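Local coordinates for protein cleavage and polyadenylation specificity factor 100 KD subunit (PDB 2XR1) that probably terminates archaeal transcription by cleaving nascent RNA as a zinc-dependent metallo-beta-lactamase-type nuclease, at residues 240-245 with 337-342. Numbering follows the deposited sequence.
Sequences AVIVTH and AISHFH. With ZN (zinc ion), chain E.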
ATOM      1  N   ALA B 240      13.991  -9.553   1.762  1.00 31.54           N
ATOM      2  CA  ALA B 240      15.286  -8.951   2.120  1.00 29.79           C
ATOM      3  C   ALA B 240      15.186  -7.528   2.607  1.00 28.24           C
ATOM      4  O   ALA B 240      14.227  -6.845   2.375  1.00 28.37           O
ATOM      5  CB  ALA B 240      16.222  -9.019   0.962  1.00 28.51           C
ATOM      6  N   VAL B 241      16.203  -7.101   3.320  1.00 27.64           N
ATOM      7  CA  VAL B 241      16.353  -5.724   3.713  1.00 26.64           C
ATOM      8  C   VAL B 241      17.652  -5.268   3.074  1.00 26.61           C
ATOM      9  O   VAL B 241      18.655  -5.963   3.164  1.00 26.99           O
ATOM     10  CB  VAL B 241      16.362  -5.572   5.273  1.00 27.64           C
ATOM     11  CG1 VAL B 241      16.702  -4.178   5.680  1.00 25.40           C
ATOM     12  CG2 VAL B 241      14.955  -5.966   5.860  1.00 26.00           C
ATOM     13  N   ILE B 242      17.618  -4.130   2.379  1.00 26.22           N
ATOM     14  CA  ILE B 242      18.832  -3.531   1.881  1.00 26.05           C
ATOM     15  C   ILE B 242      19.169  -2.290   2.699  1.00 25.91           C
ATOM     16  O   ILE B 242      18.329  -1.452   2.927  1.00 27.67           O
ATOM     17  CB  ILE B 242      18.723  -3.229   0.397  1.00 25.48           C
ATOM     18  CG1 ILE B 242      18.910  -4.526  -0.400  1.00 27.73           C
ATOM     19  CG2 ILE B 242      19.813  -2.278  -0.056  1.00 24.47           C
ATOM     20  CD1 ILE B 242      17.720  -5.397  -0.506  1.00 25.94           C
ATOM     21  N   VAL B 243      20.401  -2.174   3.142  1.00 25.46           N
ATOM     22  CA  VAL B 243      20.870  -0.984   3.826  1.00 24.73           C
ATOM     23  C   VAL B 243      21.792  -0.254   2.839  1.00 24.41           C
ATOM     24  O   VAL B 243      22.822  -0.783   2.396  1.00 24.73           O
ATOM     25  CB  VAL B 243      21.619  -1.354   5.117  1.00 25.45           C
ATOM     26  CG1 VAL B 243      22.189  -0.138   5.754  1.00 25.10           C
ATOM     27  CG2 VAL B 243      20.695  -2.133   6.117  1.00 25.27           C
ATOM     28  N   THR B 244      21.417   0.968   2.501  1.00 23.60           N
ATOM     29  CA  THR B 244      22.113   1.715   1.480  1.00 23.22           C
ATOM     30  C   THR B 244      23.428   2.291   2.006  1.00 24.17           C
ATOM     31  O   THR B 244      24.404   2.354   1.267  1.00 24.93           O
ATOM     32  CB  THR B 244      21.260   2.868   0.983  1.00 22.67           C
ATOM     33  OG1 THR B 244      20.971   3.694   2.092  1.00 25.33           O
ATOM     34  CG2 THR B 244      19.963   2.402   0.376  1.00 20.11           C
ATOM     35  N   HIS B 245      23.449   2.711   3.273  1.00 24.23           N
ATOM     36  CA  HIS B 245      24.681   3.170   3.902  1.00 24.43           C
ATOM     37  C   HIS B 245      24.470   3.204   5.408  1.00 25.07           C
ATOM     38  O   HIS B 245      23.365   3.000   5.881  1.00 24.33           O
ATOM     39  CB  HIS B 245      25.167   4.540   3.373  1.00 24.19           C
ATOM     40  CG  HIS B 245      24.257   5.690   3.668  1.00 25.73           C
ATOM     41  ND1 HIS B 245      23.032   5.859   3.051  1.00 25.30           N
ATOM     42  CD2 HIS B 245      24.413   6.761   4.488  1.00 28.23           C
ATOM     43  CE1 HIS B 245      22.476   6.977   3.490  1.00 26.51           C
ATOM     44  NE2 HIS B 245      23.302   7.556   4.342  1.00 26.55           N
ATOM     45  N   ALA B 337      26.060   3.083  -1.038  1.00 22.84           N
ATOM     46  CA  ALA B 337      25.758   2.427  -2.296  1.00 23.84           C
ATOM     47  C   ALA B 337      24.553   3.040  -2.940  1.00 23.55           C
ATOM     48  O   ALA B 337      23.716   3.639  -2.309  1.00 23.83           O
ATOM     49  CB  ALA B 337      25.574   0.933  -2.114  1.00 23.62           C
ATOM     50  N   ILE B 338      24.553   2.938  -4.234  1.00 24.63           N
ATOM     51  CA  ILE B 338      23.406   3.162  -5.068  1.00 25.14           C
ATOM     52  C   ILE B 338      22.906   1.751  -5.386  1.00 24.54           C
ATOM     53  O   ILE B 338      23.653   0.865  -5.728  1.00 25.76           O
ATOM     54  CB  ILE B 338      23.850   3.917  -6.359  1.00 26.15           C
ATOM     55  CG1 ILE B 338      24.047   5.397  -6.013  1.00 28.02           C
ATOM     56  CG2 ILE B 338      22.815   3.749  -7.429  1.00 25.98           C
ATOM     57  CD1 ILE B 338      24.692   6.115  -7.077  1.00 32.01           C
ATOM     58  N   SER B 339      21.625   1.546  -5.304  1.00 24.37           N
ATOM     59  CA  SER B 339      21.087   0.221  -5.397  1.00 24.12           C
ATOM     60  C   SER B 339      20.326   0.055  -6.682  1.00 23.50           C
ATOM     61  O   SER B 339      19.329   0.700  -6.872  1.00 24.25           O
ATOM     62  CB  SER B 339      20.218   0.011  -4.194  1.00 23.73           C
ATOM     63  OG  SER B 339      21.076   0.142  -3.055  1.00 25.28           O
ATOM     64  N   HIS B 340      20.835  -0.776  -7.570  1.00 22.66           N
ATOM     65  CA  HIS B 340      20.149  -1.097  -8.797  1.00 23.22           C
ATOM     66  C   HIS B 340      19.424  -2.460  -8.702  1.00 23.51           C
ATOM     67  O   HIS B 340      20.044  -3.485  -8.380  1.00 24.00           O
ATOM     68  CB  HIS B 340      21.179  -1.108  -9.938  1.00 23.85           C
ATOM     69  CG  HIS B 340      20.612  -1.422 -11.275  1.00 23.64           C
ATOM     70  ND1 HIS B 340      20.446  -2.710 -11.725  1.00 24.84           N
ATOM     71  CD2 HIS B 340      20.182  -0.617 -12.271  1.00 25.43           C
ATOM     72  CE1 HIS B 340      19.916  -2.683 -12.934  1.00 27.95           C
ATOM     73  NE2 HIS B 340      19.737  -1.423 -13.288  1.00 26.29           N
ATOM     74  N   PHE B 341      18.137  -2.466  -8.995  1.00 23.01           N
ATOM     75  CA  PHE B 341      17.323  -3.671  -8.959  1.00 24.02           C
ATOM     76  C   PHE B 341      16.803  -4.014 -10.329  1.00 25.42           C
ATOM     77  O   PHE B 341      16.066  -3.218 -10.943  1.00 25.57           O
ATOM     78  CB  PHE B 341      16.121  -3.466  -8.078  1.00 23.14           C
ATOM     79  CG  PHE B 341      16.451  -3.272  -6.649  1.00 23.46           C
ATOM     80  CD1 PHE B 341      16.557  -4.352  -5.802  1.00 24.47           C
ATOM     81  CD2 PHE B 341      16.639  -2.016  -6.130  1.00 23.23           C
ATOM     82  CE1 PHE B 341      16.801  -4.178  -4.494  1.00 23.63           C
ATOM     83  CE2 PHE B 341      16.914  -1.844  -4.789  1.00 22.00           C
ATOM     84  CZ  PHE B 341      17.000  -2.924  -3.993  1.00 23.14           C
ATOM     85  N   HIS B 342      17.163  -5.205 -10.775  1.00 26.72           N
ATOM     86  CA  HIS B 342      16.843  -5.714 -12.108  1.00 29.02           C
ATOM     87  C   HIS B 342      15.758  -6.715 -11.853  1.00 29.57           C
ATOM     88  O   HIS B 342      15.999  -7.708 -11.164  1.00 30.21           O
ATOM     89  CB  HIS B 342      18.104  -6.376 -12.711  1.00 30.15           C
ATOM     90  CG  HIS B 342      17.910  -7.008 -14.052  1.00 34.53           C
ATOM     91  ND1 HIS B 342      17.276  -6.376 -15.096  1.00 39.90           N
ATOM     92  CD2 HIS B 342      18.324  -8.201 -14.542  1.00 38.22           C
ATOM     93  CE1 HIS B 342      17.257  -7.176 -16.148  1.00 40.39           C
ATOM     94  NE2 HIS B 342      17.892  -8.290 -15.838  1.00 37.35           N
TER
HETATM   95 ZN    ZN E1638      23.386   9.656   4.956  1.00 34.99          ZN
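The amide N of A337 donates to the carbonyl O of T244 over 2.9 Å, with a moderately bent N-H...O angle of 148°; this bond joins the two segments where their CA atoms come nearest. Beside it the methyl CB of A337 lies 3.8 Å from the same T244 O. Farther along 337-342, the CB of S339 is directed toward 240-245, and its OG approaches apolar carbon on two residues: CG2 of I242 at 4.1 Å and CG2 of T244 at 4.3 Å. In I242 CG1 is anti to the carbonyl carbon (chi1 -78°), and it carries CD1 to CE1 of F341 at 4.3 Å, at the ring's edge and near its plane; CG2, anti to the backbone N, is the branch that meets S339. Both I242 and F341 are buried between the two mixed sheets of the metallo-beta-lactamase sandwich, strand 240-242 in one and strand 337-343 in the other. F327 of strand 323-329, touching I242, A337 and S339, and I211 of strand 208-211, touching T244 and F341, extend this apolar interface. Farther along 240-245 the chain reaches the metal site: H245 binds a zinc ion through NE2 at 2.2 Å, and H247, H332 and D355 supply its other protein ligands. The other ring nitrogen, ND1 of H245, donates to OG1 of T244 at 3.1 Å, the hydroxyl lying 24° out of the imidazole plane. This hydroxyl also hydrogen-bonds OD2 of D212, a second-shell arrangement that probably helps set the rotation of the ligand ring.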